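Side-chain contacts in IroE protein (Escherichia coli, PDB 2GZS), which hydrolyses the trilactone siderophore enterobactin and its glucosylated salmochelin forms, usually cutting the ring once to release linear trimers and preferring the iron-free compounds: residues P1-K6 with Y11-T16; L46-L49 with A53-D56; M55-D60 with P249-S254; K131-L136 with Q141-W146. One frame throughout, in Å; residues are numbered along the deposited sequence.

Interaction 1: P1-K6 with Y11-T16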
# COMPACT_ATOMS: atom_id res chain seq x y z
N PRO A 1 15.62 -5.27 -3.04
CA PRO A 1 16.20 -5.48 -1.72
C PRO A 1 17.62 -4.93 -1.63
O PRO A 1 18.13 -4.55 -0.58
CB PRO A 1 16.27 -7.01 -1.61
CG PRO A 1 16.33 -7.50 -3.02
CD PRO A 1 15.52 -6.52 -3.83
N ASN A 2 18.24 -4.91 -2.82
CA ASN A 2 19.67 -4.64 -2.82
C ASN A 2 19.91 -3.24 -2.27
O ASN A 2 20.95 -3.24 -1.60
CB ASN A 2 20.37 -4.78 -4.16
CG ASN A 2 20.65 -6.26 -4.38
OD1 ASN A 2 21.40 -6.84 -3.58
ND2 ASN A 2 20.01 -6.79 -5.41
N ILE A 3 19.09 -2.20 -2.41
CA ILE A 3 19.54 -0.96 -1.73
C ILE A 3 19.60 -1.16 -0.23
O ILE A 3 20.39 -0.49 0.46
CB ILE A 3 18.69 0.29 -2.07
CG1 ILE A 3 19.37 1.55 -1.58
CG2 ILE A 3 17.27 0.04 -1.55
CD1 ILE A 3 18.91 2.91 -2.02
N ALA A 4 18.77 -2.05 0.31
CA ALA A 4 18.91 -2.37 1.72
C ALA A 4 20.26 -3.00 2.08
O ALA A 4 20.83 -2.78 3.17
CB ALA A 4 17.84 -3.38 2.14
N ASP A 5 20.78 -3.82 1.18
CA ASP A 5 22.03 -4.51 1.39
C ASP A 5 23.20 -3.54 1.24
O ASP A 5 24.18 -3.63 1.97
CB ASP A 5 22.27 -5.66 0.37
CG ASP A 5 21.13 -6.68 0.50
OD1 ASP A 5 20.98 -7.24 1.60
OD2 ASP A 5 20.43 -6.88 -0.50
N LYS A 6 23.06 -2.63 0.27
CA LYS A 6 24.11 -1.64 -0.02
C LYS A 6 24.12 -0.49 0.95
O LYS A 6 25.20 -0.01 1.30
CB LYS A 6 23.94 -1.17 -1.46
CG LYS A 6 24.07 0.33 -1.66
CD LYS A 6 23.91 0.67 -3.14
CE LYS A 6 25.00 1.62 -3.61
NZ LYS A 6 24.69 2.17 -4.97
N TYR A 11 19.18 7.00 4.47
CA TYR A 11 18.31 6.05 5.18
C TYR A 11 19.11 4.83 5.60
O TYR A 11 20.09 4.46 4.97
CB TYR A 11 17.21 5.51 4.23
CG TYR A 11 15.92 6.23 4.11
CD1 TYR A 11 15.79 7.43 3.41
CD2 TYR A 11 14.75 5.74 4.72
CE1 TYR A 11 14.63 8.17 3.27
CE2 TYR A 11 13.57 6.47 4.58
CZ TYR A 11 13.48 7.66 3.86
OH TYR A 11 12.31 8.37 3.73
N HIS A 12 18.71 4.17 6.68
CA HIS A 12 19.30 2.90 7.09
C HIS A 12 18.21 1.82 7.08
O HIS A 12 17.07 2.11 7.29
CB HIS A 12 19.92 2.94 8.49
CG HIS A 12 19.17 3.45 9.65
ND1 HIS A 12 18.89 4.77 9.86
CD2 HIS A 12 18.62 2.81 10.72
CE1 HIS A 12 18.22 4.98 10.99
NE2 HIS A 12 18.05 3.78 11.49
N PHE A 13 18.65 0.61 6.88
CA PHE A 13 17.67 -0.46 6.61
C PHE A 13 17.87 -1.64 7.53
O PHE A 13 18.98 -1.97 7.91
CB PHE A 13 17.94 -0.97 5.20
CG PHE A 13 17.76 0.06 4.13
CD1 PHE A 13 16.56 0.15 3.46
CD2 PHE A 13 18.82 0.93 3.84
CE1 PHE A 13 16.42 1.11 2.48
CE2 PHE A 13 18.65 1.89 2.85
CZ PHE A 13 17.46 1.98 2.18
N SER A 14 16.75 -2.32 7.81
CA SER A 14 16.89 -3.63 8.43
C SER A 14 15.88 -4.57 7.79
O SER A 14 14.97 -4.08 7.09
CB SER A 14 16.77 -3.49 9.95
OG SER A 14 15.57 -2.86 10.28
N ALA A 15 16.04 -5.87 7.93
CA ALA A 15 15.08 -6.81 7.32
C ALA A 15 14.61 -7.79 8.39
O ALA A 15 15.40 -8.14 9.26
CB ALA A 15 15.64 -7.56 6.13
N THR A 16 13.34 -8.18 8.39
CA THR A 16 12.79 -9.14 9.35
C THR A 16 11.94 -10.14 8.56
O THR A 16 11.58 -9.93 7.40
CB THR A 16 11.93 -8.52 10.43
OG1 THR A 16 10.76 -7.85 9.94
CG2 THR A 16 12.72 -7.35 11.05

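Interaction 2: L46-L49 with A53-D56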
# COMPACT_ATOMS: atom_id res chain seq x y z
N LEU A 46 4.97 4.52 5.69
CA LEU A 46 4.15 3.99 4.59
C LEU A 46 4.49 2.50 4.46
O LEU A 46 5.65 2.16 4.25
CB LEU A 46 4.47 4.77 3.33
CG LEU A 46 3.57 4.37 2.13
CD1 LEU A 46 2.08 4.54 2.35
CD2 LEU A 46 4.02 5.16 0.90
N TYR A 47 3.47 1.66 4.60
CA TYR A 47 3.54 0.22 4.43
C TYR A 47 3.23 -0.12 2.95
O TYR A 47 2.20 0.44 2.48
CB TYR A 47 2.52 -0.47 5.35
CG TYR A 47 2.96 -0.46 6.83
CD1 TYR A 47 3.57 -1.59 7.36
CD2 TYR A 47 2.76 0.70 7.55
CE1 TYR A 47 4.00 -1.61 8.71
CE2 TYR A 47 3.19 0.66 8.89
CZ TYR A 47 3.77 -0.46 9.41
OH TYR A 47 4.19 -0.43 10.76
N MSE A 48 4.07 -0.86 2.31
CA MSE A 48 3.98 -1.03 0.86
C MSE A 48 4.00 -2.51 0.49
O MSE A 48 4.88 -3.26 0.87
CB MSE A 48 5.22 -0.34 0.22
CG MSE A 48 5.18 1.17 0.65
SE MSE A 48 6.48 2.25 -0.33
CE MSE A 48 7.49 0.70 0.12
N LEU A 49 2.94 -2.90 -0.26
CA LEU A 49 2.92 -4.29 -0.70
C LEU A 49 3.89 -4.55 -1.87
O LEU A 49 4.53 -3.64 -2.40
CB LEU A 49 1.50 -4.64 -1.13
CG LEU A 49 0.40 -4.43 -0.07
CD1 LEU A 49 -0.89 -5.15 -0.52
CD2 LEU A 49 0.70 -4.68 1.35
N ALA A 53 9.71 -5.85 -5.01
CA ALA A 53 9.78 -5.03 -6.25
C ALA A 53 9.99 -3.59 -5.89
O ALA A 53 10.73 -2.85 -6.54
CB ALA A 53 8.47 -5.21 -7.05
N VAL A 54 9.33 -3.11 -4.81
CA VAL A 54 9.57 -1.76 -4.32
C VAL A 54 11.07 -1.64 -3.96
O VAL A 54 11.70 -0.63 -4.39
CB VAL A 54 8.68 -1.48 -3.09
CG1 VAL A 54 9.19 -0.18 -2.48
CG2 VAL A 54 7.21 -1.37 -3.49
N MSE A 55 11.61 -2.59 -3.23
CA MSE A 55 13.05 -2.42 -2.86
C MSE A 55 13.95 -2.43 -4.07
O MSE A 55 14.94 -1.68 -4.04
CB MSE A 55 13.48 -3.52 -1.89
CG MSE A 55 12.74 -3.33 -0.54
SE MSE A 55 13.18 -1.69 0.38
CE MSE A 55 14.98 -2.04 0.53
N ASP A 56 13.66 -3.21 -5.07
CA ASP A 56 14.47 -3.21 -6.28
C ASP A 56 14.39 -1.85 -6.97
O ASP A 56 15.33 -1.58 -7.77
CB ASP A 56 13.90 -4.27 -7.23
CG ASP A 56 14.63 -4.29 -8.58
OD1 ASP A 56 15.63 -5.02 -8.65
OD2 ASP A 56 14.21 -3.59 -9.53

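Interaction 3: M55-D60 with P249-S254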
# COMPACT_ATOMS: atom_id res chain seq x y z
N MSE A 55 11.61 -2.59 -3.23
CA MSE A 55 13.05 -2.42 -2.86
C MSE A 55 13.95 -2.43 -4.07
O MSE A 55 14.94 -1.68 -4.04
CB MSE A 55 13.48 -3.52 -1.89
CG MSE A 55 12.74 -3.33 -0.54
SE MSE A 55 13.18 -1.69 0.38
CE MSE A 55 14.98 -2.04 0.53
N ASP A 56 13.66 -3.21 -5.07
CA ASP A 56 14.47 -3.21 -6.28
C ASP A 56 14.39 -1.85 -6.97
O ASP A 56 15.33 -1.58 -7.77
CB ASP A 56 13.90 -4.27 -7.23
CG ASP A 56 14.63 -4.29 -8.58
OD1 ASP A 56 15.63 -5.02 -8.65
OD2 ASP A 56 14.21 -3.59 -9.53
N ARG A 57 13.37 -1.05 -6.80
CA ARG A 57 13.17 0.22 -7.56
C ARG A 57 13.54 1.38 -6.66
O ARG A 57 13.56 2.52 -7.14
CB ARG A 57 11.71 0.30 -8.01
CG ARG A 57 11.30 -0.70 -9.07
CD ARG A 57 9.80 -0.90 -9.13
NE ARG A 57 9.38 -1.59 -10.33
CZ ARG A 57 9.57 -2.77 -10.82
NH1 ARG A 57 10.31 -3.68 -10.18
NH2 ARG A 57 9.01 -3.10 -12.00
N LEU A 58 13.82 1.20 -5.37
CA LEU A 58 14.13 2.30 -4.48
C LEU A 58 15.54 2.79 -4.79
O LEU A 58 16.41 1.95 -4.97
CB LEU A 58 13.95 1.84 -3.05
CG LEU A 58 13.95 2.87 -1.95
CD1 LEU A 58 12.75 3.80 -2.14
CD2 LEU A 58 13.90 2.23 -0.54
N ASP A 59 15.68 4.12 -4.90
CA ASP A 59 17.02 4.59 -5.31
C ASP A 59 17.29 5.89 -4.52
O ASP A 59 16.40 6.47 -3.92
CB ASP A 59 17.17 4.80 -6.80
CG ASP A 59 16.16 5.74 -7.42
OD1 ASP A 59 15.63 6.65 -6.76
OD2 ASP A 59 15.84 5.57 -8.62
N ASP A 60 18.59 6.26 -4.61
CA ASP A 60 19.00 7.40 -3.80
C ASP A 60 18.31 8.69 -4.26
O ASP A 60 18.11 9.54 -3.38
CB ASP A 60 20.53 7.57 -3.83
CG ASP A 60 21.31 6.85 -2.75
OD1 ASP A 60 20.74 6.39 -1.73
OD2 ASP A 60 22.56 6.72 -2.90
N PRO A 249 5.95 1.48 -15.56
CA PRO A 249 5.98 2.89 -15.19
C PRO A 249 4.89 3.21 -14.23
O PRO A 249 5.07 4.05 -13.35
CB PRO A 249 5.77 3.60 -16.56
CG PRO A 249 6.39 2.63 -17.51
CD PRO A 249 5.97 1.25 -17.00
N MSE A 250 3.66 2.67 -14.26
CA MSE A 250 2.66 2.97 -13.26
C MSE A 250 2.98 2.41 -11.87
O MSE A 250 2.65 3.11 -10.91
CB MSE A 250 1.34 2.30 -13.76
CG MSE A 250 0.24 2.54 -12.75
SE MSE A 250 -0.25 4.44 -12.62
CE MSE A 250 -1.42 4.11 -11.20
N PHE A 251 3.54 1.22 -11.81
CA PHE A 251 3.98 0.68 -10.51
C PHE A 251 4.92 1.71 -9.86
O PHE A 251 4.76 2.04 -8.69
CB PHE A 251 4.63 -0.69 -10.69
CG PHE A 251 5.03 -1.38 -9.38
CD1 PHE A 251 4.17 -2.35 -8.88
CD2 PHE A 251 6.21 -1.06 -8.71
CE1 PHE A 251 4.52 -2.97 -7.67
CE2 PHE A 251 6.52 -1.68 -7.53
CZ PHE A 251 5.71 -2.67 -7.00
N ASN A 252 5.87 2.14 -10.69
CA ASN A 252 6.87 3.11 -10.20
C ASN A 252 6.23 4.41 -9.80
O ASN A 252 6.45 4.97 -8.73
CB ASN A 252 7.85 3.45 -11.34
CG ASN A 252 8.89 2.39 -11.57
OD1 ASN A 252 8.97 1.47 -10.74
ND2 ASN A 252 9.64 2.52 -12.65
N ALA A 253 5.43 5.01 -10.69
CA ALA A 253 4.83 6.30 -10.43
C ALA A 253 4.00 6.33 -9.18
O ALA A 253 4.01 7.27 -8.37
CB ALA A 253 3.94 6.73 -11.62
N SER A 254 3.17 5.29 -9.03
CA SER A 254 2.22 5.31 -7.91
C SER A 254 2.99 5.07 -6.57
O SER A 254 2.62 5.80 -5.65
CB SER A 254 1.12 4.28 -8.19
OG SER A 254 1.59 2.95 -8.12

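Interaction 4: K131-L136 with Q141-W146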
# COMPACT_ATOMS: atom_id res chain seq x y z
N LYS A 131 5.75 -4.90 15.40
CA LYS A 131 7.15 -5.25 15.55
C LYS A 131 8.00 -4.19 14.87
O LYS A 131 8.96 -3.71 15.49
CB LYS A 131 7.36 -6.65 14.95
CG LYS A 131 8.81 -7.11 14.87
CD LYS A 131 9.48 -6.81 16.19
CE LYS A 131 9.16 -7.77 17.31
NZ LYS A 131 9.76 -7.37 18.63
N VAL A 132 7.71 -3.82 13.61
CA VAL A 132 8.68 -2.94 12.95
C VAL A 132 8.58 -1.51 13.51
O VAL A 132 9.59 -0.78 13.35
CB VAL A 132 8.51 -2.97 11.41
CG1 VAL A 132 8.61 -4.40 10.87
CG2 VAL A 132 7.19 -2.34 11.04
N GLU A 133 7.50 -1.08 14.15
CA GLU A 133 7.42 0.24 14.74
C GLU A 133 8.07 0.33 16.13
O GLU A 133 8.23 1.47 16.63
CB GLU A 133 5.92 0.63 14.85
CG GLU A 133 5.41 0.96 13.43
CD GLU A 133 4.01 1.54 13.44
OE1 GLU A 133 3.46 2.10 14.44
OE2 GLU A 133 3.31 1.47 12.37
N GLN A 134 8.41 -0.82 16.74
CA GLN A 134 9.05 -0.75 18.06
C GLN A 134 10.35 0.01 17.95
O GLN A 134 11.20 -0.10 17.09
CB GLN A 134 9.27 -2.18 18.57
CG GLN A 134 7.99 -2.88 18.97
CD GLN A 134 8.27 -4.33 19.32
OE1 GLN A 134 9.42 -4.70 19.52
NE2 GLN A 134 7.21 -5.12 19.39
N GLY A 135 10.55 0.88 18.94
CA GLY A 135 11.83 1.58 18.91
C GLY A 135 11.85 2.77 17.96
O GLY A 135 12.91 3.43 17.82
N LEU A 136 10.72 3.11 17.33
CA LEU A 136 10.71 4.28 16.45
C LEU A 136 9.66 5.29 16.89
O LEU A 136 8.58 4.99 17.41
CB LEU A 136 10.40 3.89 14.99
CG LEU A 136 11.40 2.98 14.30
CD1 LEU A 136 10.90 2.58 12.92
CD2 LEU A 136 12.76 3.66 14.23
N GLN A 141 -0.83 9.28 13.22
CA GLN A 141 -1.86 9.88 12.35
C GLN A 141 -1.42 9.90 10.90
O GLN A 141 -2.23 10.27 10.05
CB GLN A 141 -2.15 11.28 12.90
CG GLN A 141 -2.66 11.26 14.35
CD GLN A 141 -3.27 12.62 14.67
OE1 GLN A 141 -2.65 13.49 15.28
NE2 GLN A 141 -4.51 12.77 14.18
N ARG A 142 -0.18 9.56 10.59
CA ARG A 142 0.44 9.65 9.30
C ARG A 142 0.88 8.23 8.89
O ARG A 142 1.90 8.11 8.23
CB ARG A 142 1.66 10.57 9.30
CG ARG A 142 1.30 12.05 9.60
CD ARG A 142 0.99 12.78 8.31
NE ARG A 142 2.09 13.41 7.62
CZ ARG A 142 3.14 14.13 7.94
NH1 ARG A 142 3.45 14.45 9.19
NH2 ARG A 142 3.96 14.56 6.96
N ARG A 143 0.14 7.23 9.30
CA ARG A 143 0.40 5.84 8.87
C ARG A 143 -0.36 5.55 7.58
O ARG A 143 -1.58 5.71 7.57
CB ARG A 143 -0.02 4.88 9.98
CG ARG A 143 0.38 3.45 9.66
CD ARG A 143 -0.06 2.58 10.80
NE ARG A 143 0.72 2.59 12.07
CZ ARG A 143 0.10 2.67 13.25
NH1 ARG A 143 -1.22 2.73 13.45
NH2 ARG A 143 0.79 2.67 14.38
N GLY A 144 0.39 5.14 6.56
CA GLY A 144 -0.30 4.89 5.25
C GLY A 144 0.03 3.49 4.77
O GLY A 144 0.88 2.77 5.22
N LEU A 145 -0.82 3.08 3.77
CA LEU A 145 -0.76 1.76 3.14
C LEU A 145 -0.81 1.96 1.62
O LEU A 145 -1.70 2.71 1.19
CB LEU A 145 -1.96 0.93 3.65
CG LEU A 145 -2.04 -0.49 2.95
CD1 LEU A 145 -0.90 -1.38 3.43
CD2 LEU A 145 -3.38 -1.08 3.34
N TRP A 146 0.03 1.31 0.86
CA TRP A 146 0.03 1.38 -0.61
C TRP A 146 0.11 -0.02 -1.18
O TRP A 146 0.81 -0.90 -0.71
CB TRP A 146 1.31 2.19 -1.08
CG TRP A 146 1.47 2.15 -2.60
CD1 TRP A 146 0.94 3.05 -3.50
CD2 TRP A 146 2.21 1.16 -3.35
NE1 TRP A 146 1.32 2.63 -4.76
CE2 TRP A 146 2.08 1.52 -4.74
CE3 TRP A 146 2.95 0.02 -2.99
CZ2 TRP A 146 2.70 0.75 -5.75
CZ3 TRP A 146 3.57 -0.75 -4.02
CH2 TRP A 146 3.41 -0.35 -5.36

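Interaction 1: P1-K6 with Y11-T16
A4 lies over one face of the F13 ring, and this CH-pi contact joins the short N-terminal helix 2-6 to strand 11-19. A4 CA is 3.9 Å from the centroid of the F13 ring and 22° off the ring normal, displaced toward the rim, so F13 CG is close to A4 CA at 3.6 Å. A polar atom shares that face: I3 O approaches F13 CE2 to 3.8 Å, placing two consecutive residues of the helix backbone over one aromatic surface. The remaining contacts are apolar. A4 CB rests on F13 CB at 3.9 Å, while I3 CG2 reaches F13 CZ at 4.2 Å. F13 CG stands beside the backbone N (chi1 -62°), a torsion that lays the ring under the helix. With an alanine in place of F13, the helix would probably lose the surface on which A4 and I3 rest, and a gap would open between helix and strand. The contact is near the protein surface at an outermost strand of the sheet; M55 of helix 51-57 packs against I3, A4 and F13 together, and the neighbouring strand 26-34 adds W30 against A4 and A32 against F13.

Interaction 2: L46-L49 with A53-D56
M48 and V54 face each other with their CA atoms 7.7 Å apart, where the chain leaves strand 43-48 in extended geometry and returns as helix 51-57. The selenomethionine M48 supplies the longer arm. Its CG sits beside the backbone N, and a bend at the last torsion (chi3 -44°) turns the terminal methyl toward the valine, so that the two side chains cross at about a right angle. M48 CE lies 3.2 Å from V54 CG1, tighter than an ordinary van der Waals contact; the exact position of the methyl is therefore doubtful, although the two groups clearly abut. The second branch meets the backbone: V54 CG2 lies 3.7 Å from L49 O.

The surrounding sheet, with strand order 1-2-4-3-5-6-7-8, has the alpha/beta-hydrolase topology. Strand 43-48 is the third strand along the chain and lies between strands 73-79 and 143-148, bonding through its backbone to V75 on one flank and to G144 and W146 on the other. V54, one turn into the following helix, packs the helix against the end of this strand, with W146 touching both M48 and V54. L259 of helix 247-262 also covers M48. The CB of L49 points away from the helix, and its side chain lies against F120 and Y94, about 9 Å from the side chain of the active-site S149.

Interaction 3: M55-D60 with P249-S254
R57 CG stands beside its backbone N (chi1 -69°) and the chain then runs extended to NE, bringing CD and NE to N252 and F251, whose own first torsions turn N252 OD1 and the CD2-CE2 side of the F251 ring to meet them. The contact joins the end of helix 51-57 to helix 247-262, the last helix of this alpha/beta-hydrolase fold, which begins at the active-site H247. N252 OD1 is 3.0 Å from R57 CD and lies at the edge of the guanidinium, near its plane, with R57 NE at 3.1 Å. The amide itself is turned 62° from the guanidinium. F251 comes in obliquely: its CD2 is 3.6 Å from R57 NE, and the ring and guanidinium planes are 66° apart. F251 also makes edge-to-face contacts with W146 and H148. An alanine at R57 would probably leave N252 OD1 without the cationic group beside it and uncover F251 CD2 and CE2. D56 adds charge attraction alone: its OD2 is a long 4.0 Å from R57 NH1, well out of the guanidinium plane. Within the last helix, M250 O accepts from S254 OG (3.0 Å) and S254 N, the donors arriving from opposite faces of its carbonyl plane.

Interaction 4: K131-L136 with Q141-W146
R143 reaches E133 through a side-on, two-nitrogen salt bridge, and its side chain can be followed outward from the strand. CB points toward the 131-136 segment and CG continues the extended course; the side chain as a whole touches I45 of the adjacent strand 43-48. At CD the chain bends (chi3 -76°), which presents the NE edge of the guanidinium to the glutamate; CD itself stays 3.9 Å from E133 OE2. R143 NE then donates to E133 OE2 at 2.8 Å with an N-H...O angle of 147°, the oxygen tilted somewhat out of the guanidinium plane. R143 NH2 donates more directly to E133 OE1, at 2.7 Å and 166°, with that oxygen in plane. Both carboxylate oxygens use their syn lone pairs, and the two flat groups are nearly coplanar. The other terminal nitrogen, NH1, turns to Y164 O, and the Y164 ring adds a cation-pi contact.

E133 opens a type II beta turn that ends at L136, closed by a bond from L136 N to E133 O of 3.1 Å, just after helix 117-132. The bridge therefore ties the exit of that helix to the start of strand 143-148, which leads on to the active-site S149. E133 OE2 is also hydrogen-bonded to Y47 OH, so this oxygen has two partners. With NE, NH1 and NH2 of the buried R143 all bonded, the cation is probably well compensated and its guanidinium rotation fixed.

The four contacts run from surface to core. Interaction 1 is a surface contact, pinning the N-terminal helix to an outermost strand by CH-pi and apolar contacts, whereas interaction 2 is fully buried, with apolar side chains and no hydrogen bond across it. They meet at M55, whose methyl packs on I3, A4 and F13. Interactions 2 and 3 share helix 51-57: V54 and A53 touch F251, while farther along the helix R57 brings a charged group to a partly buried boundary. Interaction 4 is the partly buried ionic contact at the opposite end of the same central strands, linked to interaction 2 by the Y47 to E133 hydrogen bond and by Y47 O with W146 N. W146 also touches F251 of interaction 3.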